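Local coordinates for alpha-amylase inhibitor 0.19 (Triticum aestivum, PDB 1HSS), which inhibits animal alpha-amylases as a secreted, disulfide-rich homodimer of the cereal trypsin/alpha-amylase inhibitor family, and is a wheat allergen, at residues A36-R39 and D40-Q44. Numbering follows the deposited sequence.
Sequences AVLR and DCCQQ
Arg39 and Asp40, neighbours on helix 35-46, make a salt bridge between an exposed arginine and a partly exposed aspartate that also touches Ala19. Arg39 NH1 lies 2.5 Å from Asp40 OD1, unusually short, so the exact geometry is doubtful. The two side chains run alongside each other in the same direction. OD1 sits at the guanidinium edge, nearly in its plane, yet NH1 reaches it from above the carboxylate plane; the two planes are turned 56° apart, and only NH1 makes the bridge. Two bends fold the Arg39 chain back along the helix, and Ala36 CA lies 4.1 Å above the guanidinium plane, over its centre.

Four i to i+4 backbone bonds join 36-39 to 40-44, the pattern of a regular alpha-helix. Asp40 N donates to Ala36 O and Cys41 N to Val37 O, while Cys42 N meets Leu38 O at 172°, the straightest of the set. Gln43 N to Arg39 O, at 2.9 Å, is the shortest.

Buried Leu38 touches Cys42 SG through CD1 at 3.5 Å. With chi1 at -63°, Cys42 SG stands anti to its own carbonyl carbon and is directed back toward Leu38. Leu38 also packs on Val98 of helix 95-98 in its own chain and on Arg100 of the second subunit.

The adjacent cysteines carry separate disulfides, Cys41 to Cys20 on helix 20-27 and Cys42 to Cys99 just beyond helix 95-98: the Cys-Cys motif of the prolamin superfamily. The chemistry is thus divided between charge pairing on the more exposed side and covalent links tying this helix to two further parts of the fold.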
loop_
_atom_site.group_PDB
_atom_site.type_symbol
_atom_site.label_atom_id
_atom_site.label_comp_id
_atom_site.label_asym_id
_atom_site.label_seq_id
_atom_site.Cartn_x
_atom_site.Cartn_y
_atom_site.Cartn_z
ATOM N N ALA A 36 3.817 -15.688 -10.179
ATOM C CA ALA A 36 2.775 -15.841 -11.191
ATOM C C ALA A 36 1.463 -15.138 -10.830
ATOM O O ALA A 36 0.835 -14.532 -11.694
ATOM C CB ALA A 36 2.517 -17.315 -11.463
ATOM N N VAL A 37 1.045 -15.182 -9.567
ATOM C CA VAL A 37 -0.217 -14.535 -9.250
ATOM C C VAL A 37 -0.079 -13.029 -9.088
ATOM O O VAL A 37 -0.965 -12.287 -9.505
ATOM C CB VAL A 37 -0.948 -15.171 -8.036
ATOM C CG1 VAL A 37 -0.321 -16.480 -7.681
ATOM C CG2 VAL A 37 -1.004 -14.224 -6.864
ATOM N N LEU A 38 1.086 -12.567 -8.636
ATOM C CA LEU A 38 1.406 -11.138 -8.705
ATOM C C LEU A 38 1.383 -10.645 -10.167
ATOM O O LEU A 38 0.630 -9.738 -10.540
ATOM C CB LEU A 38 2.783 -10.862 -8.098
ATOM C CG LEU A 38 3.244 -9.398 -8.022
ATOM C CD1 LEU A 38 2.137 -8.477 -7.573
ATOM C CD2 LEU A 38 4.369 -9.308 -7.034
ATOM N N ARG A 39 2.114 -11.349 -11.019
ATOM C CA ARG A 39 2.260 -10.982 -12.428
ATOM C C ARG A 39 0.918 -10.826 -13.162
ATOM O O ARG A 39 0.687 -9.860 -13.895
ATOM C CB ARG A 39 3.122 -12.038 -13.121
ATOM C CG ARG A 39 3.403 -11.781 -14.594
ATOM C CD ARG A 39 2.736 -12.833 -15.487
ATOM N NE ARG A 39 3.420 -14.115 -15.435
ATOM C CZ ARG A 39 2.813 -15.293 -15.339
ATOM N NH1 ARG A 39 1.503 -15.377 -15.411
ATOM N NH2 ARG A 39 3.527 -16.403 -15.241
ATOM N N ASP A 40 0.019 -11.768 -12.915
ATOM C CA ASP A 40 -1.253 -11.801 -13.611
ATOM C C ASP A 40 -2.199 -10.722 -13.115
ATOM O O ASP A 40 -2.909 -10.107 -13.918
ATOM C CB ASP A 40 -1.910 -13.167 -13.457
ATOM C CG ASP A 40 -1.272 -14.228 -14.338
ATOM O OD1 ASP A 40 -0.549 -13.885 -15.290
ATOM O OD2 ASP A 40 -1.519 -15.414 -14.096
ATOM N N CYS A 41 -2.115 -10.400 -11.825
ATOM C CA CYS A 41 -2.858 -9.260 -11.298
ATOM C C CYS A 41 -2.391 -7.940 -11.873
ATOM O O CYS A 41 -3.181 -7.170 -12.370
ATOM C CB CYS A 41 -2.748 -9.203 -9.789
ATOM S SG CYS A 41 -3.426 -7.669 -9.106
ATOM N N CYS A 42 -1.090 -7.719 -11.870
ATOM C CA CYS A 42 -0.526 -6.479 -12.389
ATOM C C CYS A 42 -0.784 -6.291 -13.873
ATOM O O CYS A 42 -1.008 -5.178 -14.335
ATOM C CB CYS A 42 0.986 -6.451 -12.125
ATOM S SG CYS A 42 1.343 -6.462 -10.350
ATOM N N GLN A 43 -0.678 -7.386 -14.617
ATOM C CA GLN A 43 -1.011 -7.434 -16.040
ATOM C C GLN A 43 -2.419 -6.926 -16.335
ATOM O O GLN A 43 -2.622 -6.112 -17.238
ATOM C CB GLN A 43 -0.866 -8.870 -16.528
ATOM C CG GLN A 43 -1.629 -9.216 -17.797
ATOM C CD GLN A 43 -0.865 -8.891 -19.064
ATOM O OE1 GLN A 43 0.111 -8.137 -19.048
ATOM N NE2 GLN A 43 -1.361 -9.390 -20.189
ATOM N N GLN A 44 -3.389 -7.421 -15.576
ATOM C CA GLN A 44 -4.761 -6.919 -15.615
ATOM C C GLN A 44 -4.919 -5.442 -15.213
ATOM O O GLN A 44 -5.636 -4.700 -15.883
ATOM C CB GLN A 44 -5.654 -7.792 -14.730
ATOM C CG GLN A 44 -6.390 -8.887 -15.487
ATOM C CD GLN A 44 -7.070 -9.925 -14.586
ATOM O OE1 GLN A 44 -7.378 -9.675 -13.414
ATOM N NE2 GLN A 44 -7.303 -11.102 -15.142
#